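Local coordinates for protein putative NAD-dependent epimerase/dehydratase (Bacillus halodurans, PDB 3E8X) that binds NADP in a Rossmann-type domain and is probably an NAD(P)-dependent epimerase or dehydratase, its substrate and reaction being unknown, at residues G45-Q57 with G65-F78. Sequence-based numbering, arbitrary orientation. Where two conformers were deposited one is given.
Sequences GHEPVAMVRNEEQ and GASDIVVANLEEDF. With NAP (NADP nicotinamide-adenine-dinucleotide phosphate), chain B.
Strands 47-52 and 68-71 run parallel, their axes approaching to 4.6 Å and their directions differing by 25°, and pair Val49 with Asp68 through Val52 with Val71. With helix 58-63 they form a beta-alpha-beta unit of the NADP-binding Rossmann fold, strand 47-52 lying between strands 23-27 and 68-71. The backbone of 65-78 turns to Pro48, Ala50 and Val52 in succession: Ser67 and Ala72 donate to the first and last of these, while Ala50 and Val52 each both give and accept a bond.

On the face toward helix 58-63, Val52 CG2 meets Ile69 CG2 at 3.6 Å and Ala50 CB touches Ile69 CD1; Leu61 lies against all three residues. On the other face Val49 CG1 meets Val70 CG1, and Met51, a selenomethionine, makes the longer reach. Its CB packs on Val70 CG2, and with CG anti to the backbone N (chi1 176°) the chain runs on past Ala72 CB to end among residues of the following loop. There CE sits 3.7 Å from Leu74 CD2 and 3.9 Å from Phe78 CB, approaching the ring obliquely. Leu74 CD2 in turn lies over one face of that ring, toward its rim.

At the N-terminal ends, a water donates to both Glu47 OE1 and Asp68 OD2, although the main partner of Asp68 is the salt-bridged Arg23.

The C-terminal ends open onto the cofactor. Asn73 OD1 closes an Asx turn by accepting from Glu75 N at 2.8 Å, and takes a weak bond from adenine N6A. Gln57 NE2 donates to phosphate oxygen O2X of NADP in a nearly straight bond (N-H...O 174°), and Arg53 NE also grips this oxygen, consistent with recognition of the 2'-phosphate. The Arg53 guanidinium lies flat against the adenine, N7A standing 3.4 Å above its centre, with phosphorus P2B in plane at its edge.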
loop_
_atom_site.group_PDB
_atom_site.type_symbol
_atom_site.label_atom_id
_atom_site.label_comp_id
_atom_site.label_asym_id
_atom_site.label_seq_id
_atom_site.Cartn_x
_atom_site.Cartn_y
_atom_site.Cartn_z
ATOM N N GLY A 45 -26.127 -12.609 -19.501
ATOM C CA GLY A 45 -27.121 -11.535 -19.683
ATOM C C GLY A 45 -26.710 -10.146 -19.225
ATOM O O GLY A 45 -27.532 -9.228 -19.205
ATOM N N HIS A 46 -25.432 -9.985 -18.861
ATOM C CA HIS A 46 -24.900 -8.706 -18.426
ATOM C C HIS A 46 -24.376 -7.927 -19.613
ATOM O O HIS A 46 -24.274 -8.443 -20.708
ATOM C CB HIS A 46 -23.814 -8.889 -17.336
ATOM C CG HIS A 46 -24.299 -9.699 -16.183
ATOM N ND1 HIS A 46 -25.459 -9.393 -15.505
ATOM C CD2 HIS A 46 -23.822 -10.835 -15.618
ATOM C CE1 HIS A 46 -25.661 -10.292 -14.555
ATOM N NE2 HIS A 46 -24.675 -11.173 -14.597
ATOM N N GLU A 47 -24.169 -6.643 -19.380
ATOM C CA GLU A 47 -23.578 -5.759 -20.369
ATOM C C GLU A 47 -22.161 -5.424 -19.920
ATOM O O GLU A 47 -21.969 -4.590 -19.077
ATOM C CB GLU A 47 -24.436 -4.510 -20.550
ATOM C CG GLU A 47 -25.841 -4.857 -20.935
ATOM C CD GLU A 47 -26.563 -3.747 -21.670
ATOM O OE1 GLU A 47 -26.240 -2.548 -21.462
ATOM O OE2 GLU A 47 -27.477 -4.082 -22.445
ATOM N N PRO A 48 -21.151 -6.125 -20.507
ATOM C CA PRO A 48 -19.777 -5.811 -20.177
ATOM C C PRO A 48 -19.272 -4.553 -20.885
ATOM O O PRO A 48 -19.415 -4.388 -22.116
ATOM C CB PRO A 48 -18.994 -7.074 -20.618
ATOM C CG PRO A 48 -19.988 -8.042 -21.080
ATOM C CD PRO A 48 -21.195 -7.242 -21.476
ATOM N N VAL A 49 -18.707 -3.654 -20.075
ATOM C CA VAL A 49 -18.138 -2.399 -20.526
ATOM C C VAL A 49 -16.653 -2.573 -20.337
ATOM O O VAL A 49 -16.184 -2.716 -19.221
ATOM C CB VAL A 49 -18.714 -1.163 -19.753
ATOM C CG1 VAL A 49 -18.007 0.157 -20.211
ATOM C CG2 VAL A 49 -20.282 -1.077 -19.902
ATOM N N ALA A 50 -15.911 -2.595 -21.449
ATOM C CA ALA A 50 -14.465 -2.810 -21.388
ATOM C C ALA A 50 -13.742 -1.490 -21.261
ATOM O O ALA A 50 -13.934 -0.583 -22.098
ATOM C CB ALA A 50 -13.989 -3.570 -22.647
HETATM N N MSE A 51 -12.917 -1.370 -20.225
HETATM C CA MSE A 51 -12.020 -0.210 -20.097
HETATM C C MSE A 51 -10.637 -0.578 -20.652
HETATM O O MSE A 51 -9.996 -1.551 -20.230
HETATM C CB MSE A 51 -11.907 0.293 -18.641
HETATM C CG MSE A 51 -10.913 1.438 -18.394
HETATM SE SE MSE A 51 -11.008 2.009 -16.543
HETATM C CE MSE A 51 -9.170 2.661 -16.040
ATOM N N VAL A 52 -10.198 0.257 -21.578
ATOM C CA VAL A 52 -8.937 0.085 -22.317
ATOM C C VAL A 52 -8.143 1.391 -22.344
ATOM O O VAL A 52 -8.710 2.460 -22.340
ATOM C CB VAL A 52 -9.206 -0.401 -23.787
ATOM C CG1 VAL A 52 -9.867 -1.715 -23.714
ATOM C CG2 VAL A 52 -10.104 0.566 -24.559
ATOM N N ARG A 53 -6.821 1.250 -22.367
ATOM C CA ARG A 53 -5.878 2.366 -22.452
ATOM C C ARG A 53 -5.894 3.013 -23.834
ATOM O O ARG A 53 -5.738 4.231 -23.966
ATOM C CB ARG A 53 -4.455 1.874 -22.180
ATOM C CG ARG A 53 -4.120 1.636 -20.723
ATOM C CD ARG A 53 -2.606 1.462 -20.514
ATOM N NE ARG A 53 -2.140 0.067 -20.556
ATOM C CZ ARG A 53 -0.963 -0.337 -20.068
ATOM N NH1 ARG A 53 -0.611 -1.612 -20.134
ATOM N NH2 ARG A 53 -0.122 0.525 -19.497
ATOM N N ASN A 54 -6.025 2.199 -24.886
ATOM C CA ASN A 54 -6.159 2.791 -26.244
ATOM C C ASN A 54 -7.299 2.243 -27.055
ATOM O O ASN A 54 -7.622 1.073 -26.962
ATOM C CB ASN A 54 -4.843 2.870 -27.040
ATOM C CG ASN A 54 -4.292 1.515 -27.460
ATOM O OD1 ASN A 54 -3.910 1.296 -28.625
ATOM N ND2 ASN A 54 -4.180 0.625 -26.499
ATOM N N GLU A 55 -7.872 3.150 -27.842
ATOM C CA GLU A 55 -9.101 2.932 -28.596
ATOM C C GLU A 55 -9.005 1.753 -29.586
ATOM O O GLU A 55 -10.009 1.138 -29.927
ATOM C CB GLU A 55 -9.466 4.230 -29.355
ATOM C CG GLU A 55 -10.961 4.528 -29.454
ATOM C CD GLU A 55 -11.256 5.925 -29.967
ATOM O OE1 GLU A 55 -10.764 6.300 -31.056
ATOM O OE2 GLU A 55 -11.991 6.653 -29.276
ATOM N N GLU A 56 -7.791 1.461 -30.050
ATOM C CA GLU A 56 -7.580 0.441 -31.073
ATOM C C GLU A 56 -7.804 -0.980 -30.516
ATOM O O GLU A 56 -8.019 -1.921 -31.275
ATOM C CB GLU A 56 -6.187 0.604 -31.722
ATOM C CG GLU A 56 -6.053 1.844 -32.636
ATOM C CD GLU A 56 -4.688 1.949 -33.324
ATOM O OE1 GLU A 56 -4.036 0.901 -33.539
ATOM O OE2 GLU A 56 -4.263 3.079 -33.670
ATOM N N GLN A 57 -7.802 -1.116 -29.183
ATOM C CA GLN A 57 -8.059 -2.410 -28.537
ATOM C C GLN A 57 -9.555 -2.734 -28.501
ATOM O O GLN A 57 -9.939 -3.892 -28.350
ATOM C CB GLN A 57 -7.501 -2.430 -27.121
ATOM C CG GLN A 57 -5.999 -2.627 -27.018
ATOM C CD GLN A 57 -5.532 -2.470 -25.565
ATOM O OE1 GLN A 57 -6.356 -2.312 -24.629
ATOM N NE2 GLN A 57 -4.219 -2.506 -25.365
ATOM N N GLY A 65 -17.170 -9.935 -26.694
ATOM C CA GLY A 65 -18.325 -9.797 -25.814
ATOM C C GLY A 65 -18.662 -8.438 -25.213
ATOM O O GLY A 65 -19.712 -8.304 -24.617
ATOM N N ALA A 66 -17.803 -7.433 -25.380
ATOM C CA ALA A 66 -18.060 -6.121 -24.791
ATOM C C ALA A 66 -19.211 -5.415 -25.483
ATOM O O ALA A 66 -19.329 -5.441 -26.732
ATOM C CB ALA A 66 -16.809 -5.238 -24.810
ATOM N N SER A 67 -20.061 -4.822 -24.645
ATOM C CA SER A 67 -21.228 -4.027 -25.050
ATOM C C SER A 67 -20.862 -2.580 -25.389
ATOM O O SER A 67 -21.557 -1.909 -26.167
ATOM C CB SER A 67 -22.257 -3.987 -23.893
ATOM O OG SER A 67 -23.008 -5.199 -23.884
ATOM N N ASP A 68 -19.787 -2.119 -24.760
ATOM C CA ASP A 68 -19.319 -0.736 -24.861
ATOM C C ASP A 68 -17.846 -0.730 -24.502
ATOM O O ASP A 68 -17.374 -1.636 -23.845
ATOM C CB ASP A 68 -20.118 0.195 -23.925
ATOM C CG ASP A 68 -21.082 1.114 -24.683
ATOM O OD1 ASP A 68 -20.594 1.858 -25.577
ATOM O OD2 ASP A 68 -22.312 1.110 -24.385
ATOM N N ILE A 69 -17.139 0.280 -24.971
ATOM C CA ILE A 69 -15.726 0.450 -24.728
ATOM C C ILE A 69 -15.593 1.838 -24.157
ATOM O O ILE A 69 -16.290 2.824 -24.616
ATOM C CB ILE A 69 -14.911 0.388 -26.044
ATOM C CG1 ILE A 69 -15.089 -0.965 -26.770
ATOM C CG2 ILE A 69 -13.464 0.731 -25.817
ATOM C CD1 ILE A 69 -14.658 -2.248 -26.090
ATOM N N VAL A 70 -14.768 1.929 -23.125
ATOM C CA VAL A 70 -14.393 3.216 -22.561
ATOM C C VAL A 70 -12.873 3.265 -22.520
ATOM O O VAL A 70 -12.211 2.306 -22.070
ATOM C CB VAL A 70 -15.017 3.467 -21.141
ATOM C CG1 VAL A 70 -16.505 3.390 -21.221
ATOM C CG2 VAL A 70 -14.461 2.463 -20.044
ATOM N N VAL A 71 -12.345 4.387 -22.989
ATOM C CA VAL A 71 -10.910 4.625 -23.110
ATOM C C VAL A 71 -10.491 5.446 -21.882
ATOM O O VAL A 71 -10.905 6.578 -21.716
ATOM C CB VAL A 71 -10.599 5.358 -24.476
ATOM C CG1 VAL A 71 -9.093 5.721 -24.623
ATOM C CG2 VAL A 71 -11.121 4.494 -25.640
ATOM N N ALA A 72 -9.727 4.826 -20.983
ATOM C CA ALA A 72 -9.328 5.454 -19.735
ATOM C C ALA A 72 -8.091 4.719 -19.244
ATOM O O ALA A 72 -7.808 3.631 -19.692
ATOM C CB ALA A 72 -10.444 5.384 -18.715
ATOM N N ASN A 73 -7.361 5.349 -18.331
ATOM C CA ASN A 73 -6.057 4.896 -17.877
ATOM C C ASN A 73 -6.071 5.046 -16.347
ATOM O O ASN A 73 -6.392 6.085 -15.839
ATOM C CB ASN A 73 -5.015 5.791 -18.580
ATOM C CG ASN A 73 -3.580 5.467 -18.240
ATOM O OD1 ASN A 73 -3.240 5.085 -17.140
ATOM N ND2 ASN A 73 -2.704 5.699 -19.208
ATOM N N LEU A 74 -5.684 4.030 -15.612
ATOM C CA LEU A 74 -5.655 4.112 -14.132
ATOM C C LEU A 74 -4.648 5.144 -13.556
ATOM O O LEU A 74 -4.729 5.500 -12.384
ATOM C CB LEU A 74 -5.371 2.724 -13.520
ATOM C CG LEU A 74 -6.478 1.644 -13.607
ATOM C CD1 LEU A 74 -5.903 0.232 -13.215
ATOM C CD2 LEU A 74 -7.673 2.062 -12.738
ATOM N N GLU A 75 -3.696 5.576 -14.381
ATOM C CA GLU A 75 -2.710 6.545 -13.995
ATOM C C GLU A 75 -3.137 7.989 -14.295
ATOM O O GLU A 75 -2.462 8.921 -13.882
ATOM C CB GLU A 75 -1.378 6.226 -14.669
ATOM C CG GLU A 75 -0.834 4.857 -14.270
ATOM C CD GLU A 75 0.575 4.607 -14.745
ATOM O OE1 GLU A 75 0.732 4.256 -15.925
ATOM O OE2 GLU A 75 1.522 4.734 -13.929
ATOM N N GLU A 76 -4.262 8.165 -14.980
ATOM C CA GLU A 76 -4.795 9.467 -15.296
ATOM C C GLU A 76 -6.176 9.598 -14.676
ATOM O O GLU A 76 -6.567 8.762 -13.875
ATOM C CB GLU A 76 -4.820 9.628 -16.819
ATOM C CG GLU A 76 -3.407 9.604 -17.397
ATOM C CD GLU A 76 -3.327 9.594 -18.904
ATOM O OE1 GLU A 76 -4.363 9.450 -19.589
ATOM O OE2 GLU A 76 -2.176 9.716 -19.389
ATOM N N ASP A 77 -6.910 10.649 -15.000
ATOM C CA ASP A 77 -8.290 10.798 -14.534
ATOM C C ASP A 77 -9.186 9.824 -15.322
ATOM O O ASP A 77 -9.389 9.977 -16.508
ATOM C CB ASP A 77 -8.749 12.241 -14.753
ATOM C CG ASP A 77 -10.071 12.558 -14.099
ATOM O OD1 ASP A 77 -10.869 11.640 -13.812
ATOM O OD2 ASP A 77 -10.311 13.765 -13.890
ATOM N N PHE A 78 -9.706 8.810 -14.660
ATOM C CA PHE A 78 -10.531 7.823 -15.346
ATOM C C PHE A 78 -11.998 7.809 -14.870
ATOM O O PHE A 78 -12.721 6.833 -15.136
ATOM C CB PHE A 78 -9.902 6.427 -15.224
ATOM C CG PHE A 78 -9.705 5.960 -13.799
ATOM C CD1 PHE A 78 -10.681 5.243 -13.159
ATOM C CD2 PHE A 78 -8.544 6.238 -13.115
ATOM C CE1 PHE A 78 -10.516 4.831 -11.834
ATOM C CE2 PHE A 78 -8.373 5.825 -11.831
ATOM C CZ PHE A 78 -9.348 5.115 -11.192
HETATM P PA NAP B . -2.952 -9.599 -17.675
HETATM O O1A NAP B . -1.569 -8.999 -17.400
HETATM O O2A NAP B . -3.173 -10.438 -18.915
HETATM O O5B NAP B . -4.002 -8.371 -17.566
HETATM C C5B NAP B . -3.661 -7.071 -17.049
HETATM C C4B NAP B . -4.347 -5.929 -17.797
HETATM O O4B NAP B . -4.118 -4.733 -17.031
HETATM C C3B NAP B . -3.815 -5.647 -19.225
HETATM O O3B NAP B . -4.819 -5.728 -20.253
HETATM C C2B NAP B . -3.304 -4.217 -19.169
HETATM O O2B NAP B . -3.519 -3.405 -20.350
HETATM C C1B NAP B . -4.095 -3.665 -17.972
HETATM N N9A NAP B . -3.463 -2.411 -17.487
HETATM C C8A NAP B . -2.168 -2.230 -17.187
HETATM N N7A NAP B . -1.982 -0.943 -16.832
HETATM C C5A NAP B . -3.178 -0.327 -16.910
HETATM C C6A NAP B . -3.616 0.980 -16.671
HETATM N N6A NAP B . -2.744 1.923 -16.258
HETATM N N1A NAP B . -4.910 1.321 -16.873
HETATM C C2A NAP B . -5.777 0.395 -17.288
HETATM N N3A NAP B . -5.393 -0.875 -17.530
HETATM C C4A NAP B . -4.102 -1.258 -17.343
HETATM O O3 NAP B . -3.332 -10.519 -16.376
HETATM P PN NAP B . -4.308 -11.828 -16.312
HETATM O O1N NAP B . -3.443 -13.020 -16.615
HETATM O O2N NAP B . -5.583 -11.440 -17.028
HETATM O O5D NAP B . -4.584 -12.047 -14.747
HETATM C C5D NAP B . -5.522 -11.240 -14.046
HETATM C C4D NAP B . -4.934 -10.936 -12.679
HETATM O O4D NAP B . -4.751 -12.126 -11.911
HETATM C C3D NAP B . -3.558 -10.295 -12.793
HETATM O O3D NAP B . -3.718 -8.881 -12.981
HETATM C C2D NAP B . -2.829 -10.759 -11.528
HETATM O O2D NAP B . -2.711 -9.745 -10.554
HETATM C C1D NAP B . -3.697 -11.905 -10.956
HETATM N N1N NAP B . -2.984 -13.185 -10.653
HETATM C C2N NAP B . -2.067 -13.726 -11.491
HETATM C C3N NAP B . -1.436 -14.946 -11.164
HETATM C C7N NAP B . -0.434 -15.614 -12.080
HETATM O O7N NAP B . -0.179 -16.820 -11.906
HETATM N N7N NAP B . 0.099 -14.898 -13.085
HETATM C C4N NAP B . -1.767 -15.589 -9.969
HETATM C C5N NAP B . -2.712 -15.017 -9.135
HETATM C C6N NAP B . -3.302 -13.821 -9.508
HETATM P P2B NAP B . -2.767 -3.613 -21.790
HETATM O O1X NAP B . -3.598 -4.608 -22.554
HETATM O O2X NAP B . -2.806 -2.225 -22.423
HETATM O O3X NAP B . -1.407 -4.161 -21.408
HETATM O O HOH W 1 -23.627 -1.282 -22.693
#